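Local structure of putative phthiocerol dimycocerosate transporter LppX (Mycobacterium tuberculosis, 2BYO) at residues Glu27-Leu32 with Gln123-Val128; Gln81-Arg86 with Val94-Asp99; Ser154-Leu159 with Ala184-Gly189. The protein may carry phthiocerol dimycocerosates from the cell membrane toward the outer membrane, with a hydrophobic cavity large enough for one such lipid. All blocks are in the same frame, centred on the assembly; numbering follows the deposited sequence.

Contact 1. Residues Glu27-Leu32 with Gln123-Val128. With HXA (docosa-4,7,10,13,16,19-hexaenoic acid), chain I.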
# COMPACT_ATOMS: atom_id res chain seq x y z
N GLU A 27 10.46 7.72 -13.25
CA GLU A 27 11.06 6.98 -12.15
C GLU A 27 10.00 6.30 -11.30
O GLU A 27 10.19 5.16 -10.87
CB GLU A 27 11.94 7.90 -11.29
CG GLU A 27 12.69 7.21 -10.15
CD GLU A 27 13.75 6.22 -10.63
OE1 GLU A 27 14.46 5.65 -9.78
OE2 GLU A 27 13.90 6.02 -11.85
N ILE A 28 8.88 6.97 -11.05
CA ILE A 28 7.78 6.33 -10.32
C ILE A 28 7.20 5.15 -11.13
O ILE A 28 6.89 4.10 -10.56
CB ILE A 28 6.65 7.31 -9.96
CG1 ILE A 28 7.17 8.42 -9.04
CG2 ILE A 28 5.48 6.56 -9.29
CD1 ILE A 28 6.24 9.60 -8.94
N ARG A 29 7.04 5.32 -12.43
CA ARG A 29 6.56 4.22 -13.27
C ARG A 29 7.50 3.01 -13.24
O ARG A 29 7.04 1.88 -13.25
CB ARG A 29 6.33 4.65 -14.71
CG ARG A 29 5.00 5.28 -14.93
CD ARG A 29 4.87 5.74 -16.37
NE ARG A 29 3.48 6.01 -16.74
CZ ARG A 29 2.98 7.22 -17.04
NH1 ARG A 29 1.69 7.32 -17.36
NH2 ARG A 29 3.73 8.32 -17.03
N GLN A 30 8.80 3.26 -13.18
CA GLN A 30 9.77 2.18 -12.98
C GLN A 30 9.48 1.38 -11.69
O GLN A 30 9.57 0.15 -11.71
CB GLN A 30 11.20 2.70 -12.96
CG GLN A 30 11.71 3.21 -14.30
CD GLN A 30 12.27 2.11 -15.21
OE1 GLN A 30 12.44 0.96 -14.80
NE2 GLN A 30 12.58 2.47 -16.45
N SER A 31 9.16 2.06 -10.58
CA SER A 31 8.88 1.33 -9.33
C SER A 31 7.55 0.61 -9.37
O SER A 31 7.42 -0.47 -8.80
CB SER A 31 8.94 2.23 -8.07
OG SER A 31 7.84 3.12 -8.01
N LEU A 32 6.56 1.20 -10.04
CA LEU A 32 5.24 0.57 -10.17
C LEU A 32 5.33 -0.67 -11.06
O LEU A 32 4.71 -1.68 -10.76
CB LEU A 32 4.20 1.56 -10.71
CG LEU A 32 3.85 2.75 -9.80
CD1 LEU A 32 2.74 3.57 -10.42
CD2 LEU A 32 3.44 2.29 -8.41
N GLN A 123 -2.52 4.00 -10.89
CA GLN A 123 -3.54 5.03 -10.77
C GLN A 123 -3.31 5.97 -11.94
O GLN A 123 -2.25 5.90 -12.58
CB GLN A 123 -3.38 5.79 -9.45
CG GLN A 123 -2.00 6.44 -9.25
CD GLN A 123 -1.96 7.35 -8.04
OE1 GLN A 123 -2.07 6.89 -6.90
NE2 GLN A 123 -1.80 8.64 -8.28
N LEU A 124 -4.25 6.87 -12.23
CA LEU A 124 -3.96 7.89 -13.22
C LEU A 124 -2.82 8.75 -12.65
O LEU A 124 -3.05 9.73 -11.93
CB LEU A 124 -5.19 8.71 -13.62
CG LEU A 124 -6.28 7.96 -14.42
CD1 LEU A 124 -7.07 8.93 -15.31
CD2 LEU A 124 -5.73 6.80 -15.27
N LEU A 125 -1.60 8.30 -12.95
CA LEU A 125 -0.36 8.95 -12.54
C LEU A 125 -0.24 10.33 -13.16
O LEU A 125 0.37 11.22 -12.59
CB LEU A 125 0.86 8.11 -12.95
CG LEU A 125 1.51 7.23 -11.89
CD1 LEU A 125 2.59 6.39 -12.54
CD2 LEU A 125 2.10 8.06 -10.76
N SER A 126 -0.79 10.50 -14.36
CA SER A 126 -1.19 11.82 -14.81
C SER A 126 -2.41 12.11 -13.95
O SER A 126 -3.26 11.25 -13.76
CB SER A 126 -1.54 11.85 -16.29
OG SER A 126 -1.80 13.18 -16.73
N GLY A 127 -2.49 13.32 -13.41
CA GLY A 127 -3.41 13.61 -12.32
C GLY A 127 -2.56 13.89 -11.11
O GLY A 127 -2.86 14.80 -10.34
N VAL A 128 -1.50 13.11 -10.94
CA VAL A 128 -0.49 13.42 -9.93
C VAL A 128 0.19 14.73 -10.34
O VAL A 128 0.65 14.88 -11.47
CB VAL A 128 0.56 12.30 -9.76
CG1 VAL A 128 1.64 12.71 -8.76
CG2 VAL A 128 -0.11 11.02 -9.30
C1 HXA I . -0.93 -5.40 -9.92
O1 HXA I . -1.62 -5.97 -10.81
O2 HXA I . -1.00 -4.18 -9.68
C2 HXA I . 0.04 -6.25 -9.13
C3 HXA I . 0.01 -5.91 -7.64
C4 HXA I . 0.32 -7.13 -6.77
C5 HXA I . 1.66 -7.03 -6.02
C6 HXA I . 1.48 -6.82 -4.52
C7 HXA I . 2.01 -5.47 -4.05
C8 HXA I . 1.23 -4.97 -2.84
C9 HXA I . 1.79 -3.62 -2.36
C10 HXA I . 0.87 -2.44 -2.67
C11 HXA I . 1.22 -1.72 -3.98
C12 HXA I . 1.91 -0.38 -3.75
C13 HXA I . 0.92 0.78 -3.57
C14 HXA I . 0.82 1.68 -4.80
C15 HXA I . 1.23 3.12 -4.49
C16 HXA I . 0.99 4.03 -5.70
C17 HXA I . 1.81 5.31 -5.63
C18 HXA I . 1.11 6.44 -6.40
C19 HXA I . 2.07 7.53 -6.86
C20 HXA I . 2.33 8.55 -5.76
C21 HXA I . 3.25 9.67 -6.24
C22 HXA I . 3.97 10.39 -5.11

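Contact 2. Residues Gln81-Arg86 with Val94-Asp99. With ZN (zinc ion), chain D; OAA (oxaloacetate ion), chain L.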
# COMPACT_ATOMS: atom_id res chain seq x y z
N GLN A 81 -4.54 -5.99 18.81
CA GLN A 81 -3.30 -6.38 18.16
C GLN A 81 -3.18 -7.89 17.99
O GLN A 81 -3.94 -8.67 18.61
CB GLN A 81 -2.13 -5.83 18.97
CG GLN A 81 -2.14 -4.31 19.04
CD GLN A 81 -0.90 -3.74 19.69
OE1 GLN A 81 -0.94 -3.32 20.84
NE2 GLN A 81 0.19 -3.70 18.95
N GLY A 82 -2.26 -8.31 17.13
CA GLY A 82 -1.95 -9.72 16.92
C GLY A 82 -3.10 -10.52 16.33
O GLY A 82 -3.24 -11.71 16.58
N VAL A 83 -3.95 -9.84 15.55
CA VAL A 83 -5.13 -10.45 14.93
C VAL A 83 -4.73 -11.12 13.62
O VAL A 83 -4.28 -10.44 12.69
CB VAL A 83 -6.21 -9.39 14.65
CG1 VAL A 83 -7.36 -9.97 13.85
CG2 VAL A 83 -6.69 -8.78 15.95
N PRO A 84 -4.86 -12.45 13.53
CA PRO A 84 -4.49 -13.07 12.26
C PRO A 84 -5.33 -12.54 11.09
O PRO A 84 -6.52 -12.27 11.26
CB PRO A 84 -4.78 -14.56 12.50
CG PRO A 84 -4.83 -14.71 13.99
CD PRO A 84 -5.32 -13.43 14.52
N PHE A 85 -4.69 -12.42 9.93
CA PHE A 85 -5.26 -11.74 8.76
C PHE A 85 -5.02 -12.60 7.54
O PHE A 85 -3.93 -13.13 7.37
CB PHE A 85 -4.58 -10.36 8.56
CG PHE A 85 -4.92 -9.69 7.25
CD1 PHE A 85 -5.97 -8.77 7.18
CD2 PHE A 85 -4.22 -9.98 6.09
CE1 PHE A 85 -6.30 -8.15 5.98
CE2 PHE A 85 -4.55 -9.35 4.87
CZ PHE A 85 -5.59 -8.45 4.82
N ARG A 86 -6.02 -12.72 6.67
CA ARG A 86 -5.81 -13.41 5.40
C ARG A 86 -6.64 -12.85 4.25
O ARG A 86 -7.68 -12.23 4.46
CB ARG A 86 -6.05 -14.93 5.53
CG ARG A 86 -7.49 -15.29 5.77
CD ARG A 86 -7.69 -16.75 6.13
NE ARG A 86 -9.12 -17.05 6.20
CZ ARG A 86 -9.65 -18.18 6.68
NH1 ARG A 86 -8.88 -19.15 7.17
NH2 ARG A 86 -10.97 -18.32 6.68
N VAL A 94 -10.32 -11.77 9.11
CA VAL A 94 -9.54 -11.69 10.36
C VAL A 94 -10.07 -12.75 11.34
O VAL A 94 -11.23 -13.13 11.27
CB VAL A 94 -9.59 -10.29 11.04
CG1 VAL A 94 -8.92 -9.26 10.18
CG2 VAL A 94 -11.02 -9.86 11.35
N LYS A 95 -9.20 -13.21 12.23
CA LYS A 95 -9.54 -14.23 13.23
C LYS A 95 -9.66 -13.57 14.60
O LYS A 95 -8.70 -12.97 15.11
CB LYS A 95 -8.49 -15.33 13.26
CG LYS A 95 -8.88 -16.58 14.06
CD LYS A 95 -7.73 -17.58 14.09
CE LYS A 95 -8.15 -18.86 14.80
NZ LYS A 95 -7.03 -19.85 14.85
N LEU A 96 -10.85 -13.67 15.18
CA LEU A 96 -11.11 -13.19 16.52
C LEU A 96 -11.47 -14.38 17.40
O LEU A 96 -12.47 -15.08 17.17
CB LEU A 96 -12.22 -12.17 16.53
CG LEU A 96 -11.94 -10.91 15.73
CD1 LEU A 96 -13.22 -10.09 15.64
CD2 LEU A 96 -10.82 -10.11 16.37
N PHE A 97 -10.64 -14.58 18.41
CA PHE A 97 -10.73 -15.75 19.27
C PHE A 97 -10.54 -16.98 18.40
O PHE A 97 -9.51 -17.06 17.76
CB PHE A 97 -12.01 -15.73 20.13
CG PHE A 97 -11.83 -16.41 21.44
CD1 PHE A 97 -11.17 -15.76 22.46
CD2 PHE A 97 -12.26 -17.71 21.64
CE1 PHE A 97 -10.97 -16.38 23.68
CE2 PHE A 97 -12.06 -18.33 22.86
CZ PHE A 97 -11.41 -17.66 23.88
N ASP A 98 -11.48 -17.92 18.35
CA ASP A 98 -11.30 -19.09 17.47
C ASP A 98 -12.03 -18.95 16.13
O ASP A 98 -12.17 -19.94 15.40
CB ASP A 98 -11.78 -20.38 18.16
CG ASP A 98 -13.27 -20.35 18.50
OD1 ASP A 98 -13.81 -19.26 18.75
OD2 ASP A 98 -13.88 -21.42 18.54
N ASP A 99 -12.51 -17.76 15.80
CA ASP A 99 -13.47 -17.59 14.71
C ASP A 99 -12.98 -16.60 13.68
O ASP A 99 -12.66 -15.45 14.01
CB ASP A 99 -14.82 -17.11 15.24
CG ASP A 99 -15.38 -17.99 16.33
OD1 ASP A 99 -15.64 -19.18 16.07
OD2 ASP A 99 -15.59 -17.48 17.46
ZN ZN D . -15.63 -18.71 18.95
O1 OAA L . -2.65 -15.83 9.63
O2 OAA L . -4.00 -17.29 8.80
O4 OAA L . -1.73 -19.10 12.37
O5 OAA L . -2.06 -20.45 10.68
O3 OAA L . -4.63 -19.25 12.31
C1 OAA L . -3.41 -16.82 9.79
C2 OAA L . -3.65 -17.39 11.18
C3 OAA L . -3.79 -18.91 11.23
C4 OAA L . -2.45 -19.52 11.44

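Contact 3. Residues Ser154-Leu159 with Ala184-Gly189. With LNL (alpha-linolenic acid), chain K.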
# COMPACT_ATOMS: atom_id res chain seq x y z
N SER A 154 -9.98 12.11 -6.62
CA SER A 154 -10.56 10.94 -7.27
C SER A 154 -9.73 9.69 -7.02
O SER A 154 -10.28 8.61 -6.81
CB SER A 154 -10.72 11.18 -8.78
OG SER A 154 -9.46 11.37 -9.41
N SER A 155 -8.41 9.84 -7.02
CA SER A 155 -7.52 8.73 -6.67
C SER A 155 -7.46 8.50 -5.17
O SER A 155 -7.33 7.36 -4.72
CB SER A 155 -6.12 8.95 -7.23
OG SER A 155 -6.13 8.77 -8.63
N VAL A 156 -7.54 9.58 -4.38
CA VAL A 156 -7.48 9.45 -2.93
C VAL A 156 -8.70 8.65 -2.44
O VAL A 156 -8.57 7.81 -1.55
CB VAL A 156 -7.36 10.82 -2.22
CG1 VAL A 156 -7.33 10.66 -0.71
CG2 VAL A 156 -6.09 11.55 -2.67
N LYS A 157 -9.87 8.89 -3.05
CA LYS A 157 -11.10 8.16 -2.72
C LYS A 157 -11.01 6.65 -2.89
O LYS A 157 -11.73 5.91 -2.22
CB LYS A 157 -12.28 8.68 -3.55
CG LYS A 157 -12.79 10.03 -3.13
CD LYS A 157 -13.92 10.48 -4.03
CE LYS A 157 -14.16 11.96 -3.91
NZ LYS A 157 -15.18 12.41 -4.90
N MET A 158 -10.15 6.19 -3.78
CA MET A 158 -9.92 4.75 -3.94
C MET A 158 -9.37 4.14 -2.66
O MET A 158 -9.67 2.99 -2.32
CB MET A 158 -8.97 4.48 -5.11
CG MET A 158 -9.60 4.77 -6.48
SD MET A 158 -8.45 4.62 -7.86
CE MET A 158 -7.59 3.09 -7.46
N LEU A 159 -8.59 4.93 -1.93
CA LEU A 159 -7.98 4.55 -0.66
C LEU A 159 -8.84 4.96 0.54
O LEU A 159 -8.89 4.25 1.55
CB LEU A 159 -6.62 5.23 -0.55
CG LEU A 159 -5.44 4.48 0.06
CD1 LEU A 159 -5.45 3.00 -0.29
CD2 LEU A 159 -4.17 5.16 -0.43
N ALA A 184 5.66 3.82 0.46
CA ALA A 184 4.71 4.78 -0.08
C ALA A 184 3.81 5.23 1.05
O ALA A 184 3.40 4.43 1.88
CB ALA A 184 3.89 4.14 -1.18
N SER A 185 3.52 6.52 1.10
CA SER A 185 2.65 7.02 2.14
C SER A 185 1.78 8.18 1.64
O SER A 185 2.13 8.86 0.67
CB SER A 185 3.45 7.41 3.39
OG SER A 185 4.09 8.65 3.23
N ILE A 186 0.65 8.36 2.31
CA ILE A 186 -0.30 9.39 1.97
C ILE A 186 -0.76 10.04 3.27
O ILE A 186 -0.99 9.36 4.28
CB ILE A 186 -1.47 8.85 1.12
CG1 ILE A 186 -2.38 10.00 0.67
CG2 ILE A 186 -2.27 7.79 1.86
CD1 ILE A 186 -3.39 9.59 -0.39
N ASP A 187 -0.84 11.36 3.24
CA ASP A 187 -1.29 12.14 4.38
C ASP A 187 -2.71 12.52 4.05
O ASP A 187 -2.95 13.36 3.19
CB ASP A 187 -0.41 13.38 4.55
CG ASP A 187 -0.99 14.41 5.49
OD1 ASP A 187 -1.77 14.07 6.42
OD2 ASP A 187 -0.65 15.59 5.30
N LEU A 188 -3.64 11.83 4.71
CA LEU A 188 -5.04 12.10 4.57
C LEU A 188 -5.33 13.21 5.59
O LEU A 188 -4.49 13.55 6.41
CB LEU A 188 -5.85 10.83 4.86
CG LEU A 188 -5.38 9.57 4.10
CD1 LEU A 188 -5.92 8.29 4.75
CD2 LEU A 188 -5.80 9.63 2.64
N GLY A 189 -6.51 13.81 5.52
CA GLY A 189 -6.81 14.90 6.46
C GLY A 189 -6.67 14.46 7.92
O GLY A 189 -5.92 15.06 8.69
O1 LNL K . -6.45 -5.93 -0.72
C1 LNL K . -5.77 -6.60 0.10
O2 LNL K . -5.85 -6.41 1.33
C2 LNL K . -4.85 -7.68 -0.43
C3 LNL K . -3.40 -7.20 -0.55
C4 LNL K . -2.66 -7.22 0.79
C5 LNL K . -2.33 -5.84 1.39
C6 LNL K . -1.75 -4.83 0.39
C7 LNL K . -2.00 -3.39 0.85
C8 LNL K . -3.33 -2.81 0.36
C9 LNL K . -3.25 -1.31 0.10
C10 LNL K . -4.01 -0.46 1.12
C11 LNL K . -3.05 0.07 2.16
C12 LNL K . -2.21 1.09 1.96
C13 LNL K . -2.13 1.87 0.66
C14 LNL K . -0.78 2.58 0.51
C15 LNL K . -0.77 4.00 1.06
C16 LNL K . 0.11 4.93 0.22
C17 LNL K . -0.57 5.32 -1.10
C18 LNL K . 0.22 6.35 -1.89

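Contact 1. Residues Glu27-Leu32 with Gln123-Val128
Leu125, in the loop before strand 129-139, pushes its isobutyl group against Ile28, Arg29 and Leu32 of helix 22-36, at one end of the lipid cavity of the U-shaped beta half-barrel. No hydrogen bond crosses; the contact is one leucine set against one side of a helix. Its tight part lies round Leu125 CD1. Leu32 meets it tip to tip, CD1 to CD1 at 3.5 Å, and Arg29 lays the start of its chain beside the same methyl, with Arg29 CG 3.6 Å from Leu125 CD1. The other branch faces the cavity: Leu125 CD2 is 4.0 Å from Ile28 CG2 and also packs on C19 of the docosahexaenoic acid, 3.9 Å away. Two helix residues continue this greasy lining, since Ile28 CD1 lies 4.0 Å from C21 of the fatty acid and Leu32 CD2 touches C16. With CG anti to its own carbonyl carbon (chi1 -66°), Leu32 sets its fork between loop and lipid, CD1 going to Leu125 and CD2 to the ligand. Gln123 adds a polar spot to the lipid wall, its OE1 3.3 Å from C18 of the ligand.

The looser side is the solvent side. Beyond CG the Arg29 chain runs extended past Leu125 in the opposite direction, and its exposed end comes close to an acetate ion. Strand 167-174 also packs on the helix, Ile28 touching Val171 and Ser31 touching Ile173. Within the helix, Ile28 O accepts from both Leu32 N and Ser31 OG; Ser31 OG is 2.9 Å from Ile28 O, the donor standing 17° off the carbonyl plane.

Contact 2. Residues Gln81-Arg86 with Val94-Asp99
Strands 83-86 and 94-96 run antiparallel, their axes 4.8 Å apart at closest approach and 151° apart in direction. Phe85 and Val94 form a non-hydrogen-bonded pair, CA to CA 4.6 Å. Beside it Lys95 N donates to Pro84 O over 3.0 Å, at 153° on the hydrogen, and the same oxygen receives a CA-H contact from Val94 CA at 3.2 Å. Phe85 continues to Gly73 and Val94 to Ser101 by backbone bonds, tying the pair into the sheet on both flanks.

Side chains divide between the two faces. On the buried one, Val83 crosses Val94, with Val83 CG1 3.6 Å from Val94 CB, while the Phe85 ring meets Val94 CG1 obliquely and also touches a linolenic acid. On the other face the Pro84 ring lies across the root of Lys95, Pro84 CG 3.8 Å from Lys95 CB. The fully extended lysine chain, CG anti to the backbone N (chi1 -169°), then leads away toward oxaloacetate, whose C2 sits 3.3 Å from Pro84 CB; Trp100 touches both Pro84 and Lys95.

Past Leu96 a type II' turn ends the strand, and there Asp98 OD1 and Asp99 OD2 bind one zinc ion, each at 1.9 Å. The whole is a beta hairpin, strands 83-88 and 91-96, with an oxaloacetate site on its outer face and a zinc site at the next turn.

Contact 3. Residues Ser154-Leu159 with Ala184-Gly189
Leu159 N donates to Val156 O at 2.9 Å, a bond of the i to i+3 kind between the two residues whose side chains meet strand 181-187 and the residue after it. With that spacing Val156 and Leu159 lie on the same side of helix 153-159 and both point toward the strand. Ile186 receives both. Its CG1 stands anti to the backbone N (chi1 -174°), which carries CD1 to Val156 CG2, 4.0 Å away and crossing it obliquely, while its other branch, CG2, lies 4.0 Å from Leu159 CD2. Leu188, just beyond the strand, closes the valine from another direction: Leu188 CD2 comes to 3.8 Å from Val156 CG1, the two side chains sliding past each other in opposite directions. Thus each methyl of Val156 has an aliphatic partner, and nothing polar bridges the segments.

Toward the cavity Leu159 also packs on lipid. Its CD1 is 3.6 Å from C13 of a linolenic acid and its CD2 is 3.7 Å from C17, its two methyls touching the chain at separate carbons. Earlier in the strand, Ala184 O and Ser185 CA approach C16 of the same fatty acid, and Ile186 CG2 borders it as well. Backbone bonds from Ala184 to Leu195 and from Ser185 to Thr170 hold the strand between its two neighbours, while Leu159 O accepts from Ser53 OG. The arrangement is a short helix laid by apolar side chains on the antiparallel sheet of the half-barrel, Leu159 and the strand lining the lipid cavity together.

Overall arrangement
Contacts 1 and 3 are both buried and apolar, with centres about 14 Å apart. They touch where Gln123 packs on Ser155, and each sets a helix against a partner beside the lipid cavity, contact 1 at the docosahexaenoic acid and contact 3 beside linolenic acid molecules. Contact 2, about 34 Å between centres from contact 1 and on the opposite side of the chain's centre, is only partly buried and combines backbone pairing with apolar contacts; its outer face meets oxaloacetate and the following turn binds zinc. Contacts 2 and 3 share the large antiparallel sheet without touching. Mostly apolar side chains face the lipids, whereas the small anion and zinc lie at the hairpin's outer face and turn.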